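Local coordinates for anaphase-promoting complex subunit cut9 (Schizosaccharomyces pombe, PDB 2XPI), which serves as a self-associating, hcn1-binding TPR subunit of the anaphase-promoting complex, the E3 ubiquitin ligase that controls progression through mitosis and G1, at residues K232-F237 with S273-K278; G353-L358 with Y383-K388; D490-I495 with R527-Y532; S546-N551 with L577-N582. One frame throughout, in Å; residues are numbered along the deposited sequence.

Contact 1. Residues K232-F237 with S273-K278; sequences KCYEAF and SLYMLK
Phe237 and Tyr275 lay their rings face to face, centroids 4.5 Å apart and planes 22° from parallel. The overlap is partial: CD2 of Phe237 lies over the face of Tyr275, offset toward the rim, and CE2 of Phe237 comes within 4.0 Å of CD2 of Tyr275. The edge of Phe237 is taken by Lys278, whose CG lies 3.7 Å from Phe237 CE2, close to the plane of that ring. The edge of the Tyr234 ring is met in its plane by Tyr275 CE2, 3.9 Å from Tyr234 CD1. Farther along, the phenol oxygen OH of Tyr275 passes 3.7 Å from CB of Tyr234. Lys278 reaches back across Tyr234 at about a right angle, its chain bent at chi2 (-45°), and CE ends 3.9 Å from Tyr234 OH.

What positions these groups lies a step farther out. The hydroxyl of Tyr275 is hydrogen-bonded to the carbonyl of Ala231, just before helix 234-242, while Lys278 NZ makes a salt bridge to Asp306. The Tyr234 ring also stacks with Phe105 of the second subunit. Here TPR 5 meets TPR 6, within the repeats 1-7 that mediate homodimerization. A leucine in place of Tyr275 would probably leave Phe237 without its stacking partner and the Ala231 carbonyl without its hydroxyl. The chemistry is thus aromatic and aliphatic between the segments, with the polar ends of Tyr275 and Lys278 satisfied beyond them, as suits a buried interface.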
# COMPACT_ATOMS: atom_id res chain seq x y z
N LYS A 232 -6.57 13.53 -23.23
CA LYS A 232 -6.97 12.38 -22.41
C LYS A 232 -6.26 12.35 -21.06
O LYS A 232 -6.63 11.59 -20.17
CB LYS A 232 -6.80 11.05 -23.16
CG LYS A 232 -7.65 10.97 -24.43
CD LYS A 232 -7.70 9.55 -25.04
CE LYS A 232 -6.31 8.93 -25.24
NZ LYS A 232 -5.43 9.78 -26.07
N CYS A 233 -5.26 13.20 -20.88
CA CYS A 233 -4.59 13.31 -19.59
C CYS A 233 -5.46 13.97 -18.50
O CYS A 233 -5.20 15.08 -18.03
CB CYS A 233 -3.27 14.05 -19.72
SG CYS A 233 -2.26 13.75 -18.33
N TYR A 234 -6.48 13.25 -18.09
CA TYR A 234 -7.35 13.71 -17.05
C TYR A 234 -6.72 13.78 -15.64
O TYR A 234 -7.25 14.46 -14.78
CB TYR A 234 -8.63 12.86 -17.08
CG TYR A 234 -9.60 13.10 -15.96
CD1 TYR A 234 -10.77 13.81 -16.17
CD2 TYR A 234 -9.36 12.58 -14.69
CE1 TYR A 234 -11.67 14.01 -15.14
CE2 TYR A 234 -10.24 12.76 -13.67
CZ TYR A 234 -11.40 13.49 -13.88
OH TYR A 234 -12.26 13.67 -12.82
N GLU A 235 -5.60 13.09 -15.38
CA GLU A 235 -4.96 13.22 -14.07
C GLU A 235 -4.48 14.65 -13.90
O GLU A 235 -4.48 15.17 -12.79
CB GLU A 235 -3.73 12.30 -13.85
CG GLU A 235 -3.98 10.82 -13.66
CD GLU A 235 -4.63 10.39 -12.35
OE1 GLU A 235 -4.20 10.76 -11.24
OE2 GLU A 235 -5.57 9.60 -12.44
N ALA A 236 -4.02 15.25 -15.01
CA ALA A 236 -3.61 16.66 -15.03
C ALA A 236 -4.79 17.61 -14.77
O ALA A 236 -4.72 18.46 -13.89
CB ALA A 236 -2.96 16.98 -16.35
N PHE A 237 -5.84 17.48 -15.56
CA PHE A 237 -7.09 18.22 -15.41
C PHE A 237 -7.58 18.13 -13.98
O PHE A 237 -7.92 19.13 -13.34
CB PHE A 237 -8.15 17.61 -16.34
CG PHE A 237 -9.40 18.41 -16.46
CD1 PHE A 237 -9.35 19.74 -16.85
CD2 PHE A 237 -10.63 17.84 -16.20
CE1 PHE A 237 -10.51 20.50 -16.96
CE2 PHE A 237 -11.79 18.59 -16.32
CZ PHE A 237 -11.73 19.92 -16.69
N SER A 273 -17.74 17.94 -23.67
CA SER A 273 -18.91 18.12 -22.80
C SER A 273 -18.66 17.52 -21.41
O SER A 273 -19.07 18.07 -20.40
CB SER A 273 -20.18 17.49 -23.40
OG SER A 273 -20.46 17.95 -24.73
N LEU A 274 -17.99 16.37 -21.37
CA LEU A 274 -17.62 15.77 -20.08
C LEU A 274 -16.78 16.73 -19.26
O LEU A 274 -17.01 16.89 -18.07
CB LEU A 274 -16.83 14.47 -20.30
CG LEU A 274 -17.49 13.11 -20.08
CD1 LEU A 274 -18.95 13.11 -20.41
CD2 LEU A 274 -16.75 12.06 -20.89
N TYR A 275 -15.80 17.36 -19.90
CA TYR A 275 -14.91 18.29 -19.19
C TYR A 275 -15.66 19.52 -18.68
O TYR A 275 -15.52 19.93 -17.54
CB TYR A 275 -13.72 18.67 -20.07
CG TYR A 275 -12.67 17.59 -20.12
CD1 TYR A 275 -11.48 17.76 -20.81
CD2 TYR A 275 -12.87 16.39 -19.45
CE1 TYR A 275 -10.52 16.78 -20.83
CE2 TYR A 275 -11.93 15.40 -19.48
CZ TYR A 275 -10.75 15.59 -20.17
OH TYR A 275 -9.82 14.58 -20.17
N MET A 276 -16.48 20.11 -19.54
CA MET A 276 -17.28 21.25 -19.16
C MET A 276 -18.14 20.98 -17.92
O MET A 276 -18.42 21.88 -17.14
CB MET A 276 -18.11 21.75 -20.35
CG MET A 276 -17.23 22.42 -21.43
SD MET A 276 -18.10 22.84 -22.97
CE MET A 276 -19.72 22.42 -22.41
N LEU A 277 -18.55 19.73 -17.71
CA LEU A 277 -19.33 19.39 -16.52
C LEU A 277 -18.54 19.57 -15.23
O LEU A 277 -19.13 19.63 -14.16
CB LEU A 277 -19.83 17.94 -16.57
CG LEU A 277 -20.84 17.48 -17.61
CD1 LEU A 277 -21.41 16.16 -17.15
CD2 LEU A 277 -21.95 18.50 -17.82
N LYS A 278 -17.21 19.62 -15.34
CA LYS A 278 -16.35 19.79 -14.16
C LYS A 278 -16.21 21.25 -13.73
O LYS A 278 -15.64 21.54 -12.68
CB LYS A 278 -14.96 19.21 -14.43
CG LYS A 278 -14.93 17.70 -14.59
CD LYS A 278 -15.78 17.07 -13.49
CE LYS A 278 -15.59 15.57 -13.39
NZ LYS A 278 -16.21 15.07 -12.12

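Contact 2. Residues G353-L358 with Y383-K388; sequences GEKNKL and YLCVNK
Gly353, in the turn joining the two helices of TPR 8, faces Cys385 at the end of helix 373-385, the first helix of TPR 9. Their CA atoms are 5.7 Å apart, the nearest backbone approach of the pair of segments. The sulfur of Cys385 does most of the touching. It lies 3.6 Å from the carbonyl O of Gly353 and also abuts the side chain of Lys355, with Lys355 CG at 3.3 Å from SG. Cys385 reaches this spot because SG is swung trans to its own backbone nitrogen (chi1 158°), while CB, nearer the helix, packs against Leu358 CD2 at 4.3 Å.

The glycine is the C-prime residue of a Schellman motif that ends helix 342-352: Glu354 N returns to Leu349 O and Gly353 N to His350 O. Its positive phi, 79°, is readily adopted by glycine. Immediately after it, Glu354 centres an inverse gamma turn and stands at the N-cap position of helix 355-368, so the chain reverses within a couple of residues. This is the hand-over between consecutive tetratricopeptide repeats, where the second helix of one repeat lies against the first helix of the next; TPR 8 is among the repeats that bind hcn1. Leu358 sits deeper than the others, also touching Leu346 and Leu349 on one helix and Ile381 and Tyr382 on the other. Toward solvent, Lys355 folds at its last two torsions and crosses Val386 at about a right angle, NZ standing 4.1 Å from Val386 CG2.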
# COMPACT_ATOMS: atom_id res chain seq x y z
N GLY A 353 -31.80 21.50 8.21
CA GLY A 353 -31.74 21.25 9.63
C GLY A 353 -31.90 19.80 10.04
O GLY A 353 -32.43 19.52 11.11
N GLU A 354 -31.42 18.89 9.20
CA GLU A 354 -31.59 17.45 9.40
C GLU A 354 -30.51 16.82 10.28
O GLU A 354 -29.66 16.09 9.78
CB GLU A 354 -31.58 16.75 8.05
CG GLU A 354 -32.42 17.43 6.99
CD GLU A 354 -33.75 16.72 6.77
OE1 GLU A 354 -34.13 15.88 7.62
OE2 GLU A 354 -34.41 17.00 5.75
N LYS A 355 -30.56 17.07 11.59
CA LYS A 355 -29.57 16.51 12.51
C LYS A 355 -29.43 15.01 12.35
O LYS A 355 -28.33 14.49 12.16
CB LYS A 355 -29.92 16.80 13.98
CG LYS A 355 -30.87 17.96 14.21
CD LYS A 355 -31.14 18.17 15.70
CE LYS A 355 -31.44 16.86 16.44
NZ LYS A 355 -30.21 16.06 16.75
N ASN A 356 -30.56 14.32 12.44
CA ASN A 356 -30.60 12.87 12.34
C ASN A 356 -29.83 12.36 11.13
O ASN A 356 -28.96 11.50 11.24
CB ASN A 356 -32.05 12.39 12.31
CG ASN A 356 -32.18 10.88 12.23
OD1 ASN A 356 -32.97 10.34 11.44
ND2 ASN A 356 -31.39 10.18 13.04
N LYS A 357 -30.13 12.91 9.96
CA LYS A 357 -29.46 12.47 8.74
C LYS A 357 -27.97 12.79 8.76
O LYS A 357 -27.16 11.97 8.36
CB LYS A 357 -30.13 13.03 7.49
CG LYS A 357 -31.56 12.57 7.27
CD LYS A 357 -31.90 12.65 5.80
CE LYS A 357 -33.39 12.39 5.53
NZ LYS A 357 -33.85 11.10 6.13
N LEU A 358 -27.62 13.99 9.23
CA LEU A 358 -26.23 14.42 9.37
C LEU A 358 -25.48 13.53 10.35
O LEU A 358 -24.28 13.26 10.18
CB LEU A 358 -26.18 15.85 9.91
CG LEU A 358 -25.82 17.08 9.07
CD1 LEU A 358 -25.62 16.73 7.59
CD2 LEU A 358 -26.91 18.14 9.27
N TYR A 383 -22.16 19.03 14.02
CA TYR A 383 -22.05 19.86 15.21
C TYR A 383 -22.60 21.25 14.93
O TYR A 383 -22.92 22.00 15.86
CB TYR A 383 -20.61 19.89 15.75
CG TYR A 383 -20.26 18.59 16.43
CD1 TYR A 383 -21.03 18.13 17.49
CD2 TYR A 383 -19.19 17.81 16.00
CE1 TYR A 383 -20.74 16.93 18.12
CE2 TYR A 383 -18.89 16.61 16.62
CZ TYR A 383 -19.67 16.17 17.69
OH TYR A 383 -19.39 14.98 18.33
N LEU A 384 -22.77 21.56 13.65
CA LEU A 384 -23.35 22.83 13.23
C LEU A 384 -24.91 22.93 13.12
O LEU A 384 -25.41 24.02 13.37
CB LEU A 384 -22.63 23.34 11.97
CG LEU A 384 -22.33 24.84 11.87
CD1 LEU A 384 -21.37 25.25 12.96
CD2 LEU A 384 -21.77 25.23 10.50
N CYS A 385 -25.69 21.88 12.75
CA CYS A 385 -27.17 21.98 12.98
C CYS A 385 -27.51 21.79 14.45
O CYS A 385 -28.69 21.80 14.84
CB CYS A 385 -28.14 21.05 12.16
SG CYS A 385 -29.81 20.95 13.15
N VAL A 386 -26.48 21.61 15.27
CA VAL A 386 -26.68 21.25 16.67
C VAL A 386 -26.10 22.35 17.56
O VAL A 386 -26.22 22.34 18.80
CB VAL A 386 -26.09 19.84 16.94
CG1 VAL A 386 -25.30 19.79 18.22
CG2 VAL A 386 -27.19 18.82 16.92
N ASN A 387 -25.49 23.33 16.89
CA ASN A 387 -24.98 24.51 17.56
C ASN A 387 -23.88 24.27 18.57
O ASN A 387 -23.75 25.02 19.54
CB ASN A 387 -26.12 25.24 18.23
CG ASN A 387 -26.33 26.60 17.64
OD1 ASN A 387 -25.66 27.56 18.03
ND2 ASN A 387 -27.25 26.69 16.68
N LYS A 388 -23.09 23.22 18.36
CA LYS A 388 -21.93 22.98 19.19
C LYS A 388 -20.75 23.53 18.42
O LYS A 388 -20.10 22.81 17.67
CB LYS A 388 -21.76 21.49 19.48
CG LYS A 388 -22.63 20.99 20.62
CD LYS A 388 -22.51 19.48 20.78
CE LYS A 388 -22.95 19.00 22.17
NZ LYS A 388 -21.99 19.38 23.26

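Contact 3. Residues D490-I495 with R527-Y532; sequences DMQTAI and RKLKMY
Met491 and Leu529 bring the two backbones to their nearest approach, CA to CA 6.8 Å, where helix 491-507 of TPR 12 begins and helix 516-528 of TPR 13 ends. Both termini are finished in standard ways. Asp490 is the N-cap of the first, its OD2 accepting from Thr493 N, which comes from above the carboxylate plane, 69° out of it. A Schellman motif closes the second, with Lys530 as its positive-phi C-prime residue, Met531 N bonding to Tyr526 O.

Between them the packing is apolar. Met491 bends at chi2 (-49°) and crosses the aliphatic part of Lys528 at a slant, its CE 3.5 Å from Lys528 CG and its CG 3.5 Å from Lys528 CB. Nearer the backbone, Met491 CB rests 3.7 Å from Leu529 CG. With alanine in place of Met491, the Lys528 methylenes would probably lose the sulfur and methyl they lie against, opening a gap. Phe486, on helix 475-487, touches both Met491 and Lys528. Outside the segment pair, the flanking Arg527 forms a salt bridge to an acidic side chain of another protein's chain, probably hcn1, which repeats 10-13 help to bind. One turn on from Met491, Ile495 crosses Leu529 obliquely, methyl to methyl, CD1 of Ile495 standing 3.5 Å from CD1 of Leu529.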
# COMPACT_ATOMS: atom_id res chain seq x y z
N ASP A 490 -30.16 55.27 2.58
CA ASP A 490 -30.93 55.09 1.37
C ASP A 490 -32.05 54.10 1.61
O ASP A 490 -31.99 52.95 1.16
CB ASP A 490 -30.03 54.60 0.24
CG ASP A 490 -30.69 54.70 -1.12
OD1 ASP A 490 -30.02 54.37 -2.12
OD2 ASP A 490 -31.89 55.10 -1.17
N MET A 491 -33.06 54.53 2.35
CA MET A 491 -34.14 53.65 2.73
C MET A 491 -34.84 53.09 1.50
O MET A 491 -35.19 51.90 1.45
CB MET A 491 -35.11 54.37 3.65
CG MET A 491 -34.45 54.76 4.96
SD MET A 491 -33.59 53.34 5.65
CE MET A 491 -32.45 54.11 6.80
N GLN A 492 -35.03 53.93 0.49
CA GLN A 492 -35.74 53.51 -0.71
C GLN A 492 -35.06 52.30 -1.34
O GLN A 492 -35.70 51.27 -1.56
CB GLN A 492 -35.86 54.64 -1.72
CG GLN A 492 -36.52 54.22 -3.01
CD GLN A 492 -37.92 53.65 -2.81
OE1 GLN A 492 -38.36 53.42 -1.68
NE2 GLN A 492 -38.63 53.43 -3.92
N THR A 493 -33.76 52.43 -1.61
CA THR A 493 -32.97 51.31 -2.14
C THR A 493 -33.01 50.08 -1.21
O THR A 493 -33.28 48.96 -1.66
CB THR A 493 -31.53 51.75 -2.44
OG1 THR A 493 -31.54 52.82 -3.39
CG2 THR A 493 -30.70 50.58 -2.99
N ALA A 494 -32.77 50.29 0.08
CA ALA A 494 -32.95 49.21 1.05
C ALA A 494 -34.28 48.47 0.87
O ALA A 494 -34.30 47.26 0.84
CB ALA A 494 -32.80 49.71 2.47
N ILE A 495 -35.39 49.20 0.75
CA ILE A 495 -36.70 48.55 0.60
C ILE A 495 -36.75 47.72 -0.67
O ILE A 495 -37.27 46.60 -0.67
CB ILE A 495 -37.84 49.58 0.58
CG1 ILE A 495 -38.22 49.97 2.01
CG2 ILE A 495 -39.06 49.04 -0.16
CD1 ILE A 495 -38.76 51.38 2.12
N ARG A 527 -40.12 52.02 8.90
CA ARG A 527 -40.29 52.99 9.98
C ARG A 527 -39.39 54.19 9.75
O ARG A 527 -39.71 55.30 10.18
CB ARG A 527 -40.03 52.39 11.36
CG ARG A 527 -38.80 51.54 11.43
CD ARG A 527 -38.55 51.10 12.86
NE ARG A 527 -37.79 52.10 13.60
CZ ARG A 527 -36.47 52.18 13.59
NH1 ARG A 527 -35.75 51.32 12.87
NH2 ARG A 527 -35.86 53.14 14.28
N LYS A 528 -38.27 53.98 9.08
CA LYS A 528 -37.36 55.06 8.73
C LYS A 528 -38.04 56.04 7.79
O LYS A 528 -37.91 57.24 7.94
CB LYS A 528 -36.11 54.52 8.08
CG LYS A 528 -35.13 53.90 9.04
CD LYS A 528 -34.35 54.96 9.80
CE LYS A 528 -34.28 54.57 11.24
NZ LYS A 528 -35.66 54.15 11.67
N LEU A 529 -38.77 55.51 6.81
CA LEU A 529 -39.54 56.35 5.92
C LEU A 529 -40.87 56.72 6.55
O LEU A 529 -41.75 57.24 5.89
CB LEU A 529 -39.80 55.64 4.60
CG LEU A 529 -38.61 55.51 3.65
CD1 LEU A 529 -39.06 54.88 2.36
CD2 LEU A 529 -38.01 56.87 3.40
N LYS A 530 -41.01 56.45 7.85
CA LYS A 530 -42.23 56.78 8.59
C LYS A 530 -43.47 56.23 7.92
O LYS A 530 -44.52 56.86 7.95
CB LYS A 530 -42.39 58.30 8.76
CG LYS A 530 -41.21 58.95 9.46
CD LYS A 530 -41.39 60.46 9.60
CE LYS A 530 -40.47 60.99 10.68
NZ LYS A 530 -40.60 60.18 11.94
N MET A 531 -43.33 55.07 7.28
CA MET A 531 -44.49 54.34 6.78
C MET A 531 -44.85 53.28 7.80
O MET A 531 -44.48 52.13 7.66
CB MET A 531 -44.17 53.67 5.45
CG MET A 531 -43.44 54.55 4.47
SD MET A 531 -43.32 53.69 2.89
CE MET A 531 -42.25 54.78 1.96
N TYR A 532 -45.56 53.67 8.85
CA TYR A 532 -45.70 52.84 10.03
C TYR A 532 -46.55 51.58 9.86
O TYR A 532 -46.29 50.58 10.52
CB TYR A 532 -46.20 53.68 11.22
CG TYR A 532 -45.24 54.79 11.57
CD1 TYR A 532 -45.63 56.12 11.56
CD2 TYR A 532 -43.91 54.51 11.90
CE1 TYR A 532 -44.75 57.13 11.87
CE2 TYR A 532 -43.02 55.52 12.21
CZ TYR A 532 -43.45 56.83 12.20
OH TYR A 532 -42.55 57.83 12.50

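Contact 4. Residues S546-N551 with L577-N582; sequences STNDAN and LAISPN
Ala550 and Ile579 meet within TPR 14, Ala550 by the start of its first helix (550-562) and Ile579 near the end of its second (566-579), so the contact joins the start of one helix to the end of the other in an antiparallel pair. Their CA atoms are 5.7 Å apart, close enough for a small residue to fit directly against the opposing helix.

The apolar part is Ala550 CB against Ile579 CB, at 3.9 Å. Ile579 sets CG2 trans to its backbone N and CG1 trans to the carbonyl carbon (chi1 -66°), which leaves the CG2 branch lying against Ala550 CB at 4.0 Å. The same CG2 has looser neighbours in Asn548, where the backbone O and the amide ND2 each lie at 4.3 Å.

Two residues make hydrogen bonds beyond the segment pair. The carbonyl of Ala550 accepts from the hydroxyls of Ser576 and Thr554, the first of which ties the two helices together. Asn551 turns away, and its OD1 is hydrogen-bonded to the backbone of another protein's chain. Across the contact, Ser580 offers its hydroxyl as a packing atom, OG lying 3.8 Å from Ala550 CB.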
# COMPACT_ATOMS: atom_id res chain seq x y z
N SER A 546 -39.97 33.77 13.35
CA SER A 546 -39.10 33.51 14.49
C SER A 546 -39.93 33.62 15.76
O SER A 546 -40.25 34.72 16.21
CB SER A 546 -37.96 34.51 14.54
OG SER A 546 -38.44 35.79 14.94
N THR A 547 -40.27 32.48 16.35
CA THR A 547 -41.15 32.47 17.51
C THR A 547 -40.75 33.45 18.62
O THR A 547 -41.60 34.18 19.13
CB THR A 547 -41.31 31.05 18.10
OG1 THR A 547 -42.19 30.29 17.26
CG2 THR A 547 -41.88 31.12 19.51
N ASN A 548 -39.46 33.47 18.99
CA ASN A 548 -39.04 34.24 20.17
C ASN A 548 -37.95 35.30 19.93
O ASN A 548 -36.77 35.06 20.21
CB ASN A 548 -38.57 33.29 21.27
CG ASN A 548 -37.18 32.74 21.01
OD1 ASN A 548 -36.90 32.22 19.93
ND2 ASN A 548 -36.29 32.88 22.00
N ASP A 549 -38.33 36.47 19.44
CA ASP A 549 -37.34 37.52 19.28
C ASP A 549 -37.70 38.79 20.03
O ASP A 549 -38.72 39.42 19.76
CB ASP A 549 -37.07 37.81 17.80
CG ASP A 549 -35.63 38.18 17.54
OD1 ASP A 549 -35.37 39.32 17.09
OD2 ASP A 549 -34.74 37.34 17.81
N ALA A 550 -36.86 39.16 20.99
CA ALA A 550 -37.12 40.32 21.81
C ALA A 550 -36.90 41.58 21.01
O ALA A 550 -37.62 42.56 21.18
CB ALA A 550 -36.23 40.31 23.04
N ASN A 551 -35.92 41.57 20.12
CA ASN A 551 -35.65 42.79 19.38
C ASN A 551 -36.74 43.21 18.38
O ASN A 551 -36.95 44.40 18.20
CB ASN A 551 -34.26 42.79 18.73
CG ASN A 551 -33.90 44.16 18.16
OD1 ASN A 551 -34.27 44.50 17.03
ND2 ASN A 551 -33.19 44.96 18.96
N LEU A 577 -39.11 42.17 27.37
CA LEU A 577 -38.56 42.05 28.72
C LEU A 577 -38.78 40.68 29.33
O LEU A 577 -38.22 40.37 30.38
CB LEU A 577 -39.15 43.13 29.62
CG LEU A 577 -38.77 44.53 29.15
CD1 LEU A 577 -39.49 45.61 29.94
CD2 LEU A 577 -37.26 44.70 29.22
N ALA A 578 -39.61 39.86 28.69
CA ALA A 578 -39.82 38.51 29.16
C ALA A 578 -38.82 37.57 28.48
O ALA A 578 -38.30 36.65 29.11
CB ALA A 578 -41.24 38.07 28.89
N ILE A 579 -38.55 37.81 27.21
CA ILE A 579 -37.55 37.02 26.49
C ILE A 579 -36.14 37.38 26.95
O ILE A 579 -35.24 36.54 26.93
CB ILE A 579 -37.68 37.20 24.96
CG1 ILE A 579 -39.00 36.61 24.47
CG2 ILE A 579 -36.50 36.55 24.24
CD1 ILE A 579 -39.83 37.56 23.63
N SER A 580 -35.95 38.62 27.38
CA SER A 580 -34.69 39.08 27.95
C SER A 580 -34.95 40.28 28.86
O SER A 580 -34.99 41.42 28.39
CB SER A 580 -33.71 39.45 26.85
OG SER A 580 -34.14 40.60 26.15
N PRO A 581 -35.13 40.02 30.16
CA PRO A 581 -35.59 40.99 31.17
C PRO A 581 -34.60 42.12 31.43
O PRO A 581 -34.90 43.05 32.18
CB PRO A 581 -35.74 40.13 32.43
CG PRO A 581 -35.83 38.72 31.94
CD PRO A 581 -34.96 38.67 30.73
N ASN A 582 -33.44 42.05 30.80
CA ASN A 582 -32.34 42.95 31.13
C ASN A 582 -32.14 44.04 30.09
O ASN A 582 -31.60 45.11 30.39
CB ASN A 582 -31.05 42.15 31.32
CG ASN A 582 -31.31 40.65 31.48
OD1 ASN A 582 -31.81 39.99 30.56
ND2 ASN A 582 -30.98 40.12 32.66

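Contact 1 is the buried one, rich in rings and roofed by the second subunit; contacts 2 and 4 lie at the surface, and contact 3 is partly buried. Contacts 1, 2 and 3 each join neighbouring repeats (TPR 5 with 6, 8 with 9, 12 with 13), whereas contact 4 pairs the two helices of TPR 14. Each segment pair holds different helices. The chemistry shifts from aromatic stacking in contact 1 to sulfur, methylene and methyl packing in contacts 2 and 3 and a small alanine-isoleucine patch in contact 4. Contacts 3 and 4 come nearest, about 8 Å between nearest atoms, and each has a residue, Arg527 or Asn551, bonded to another protein's chain.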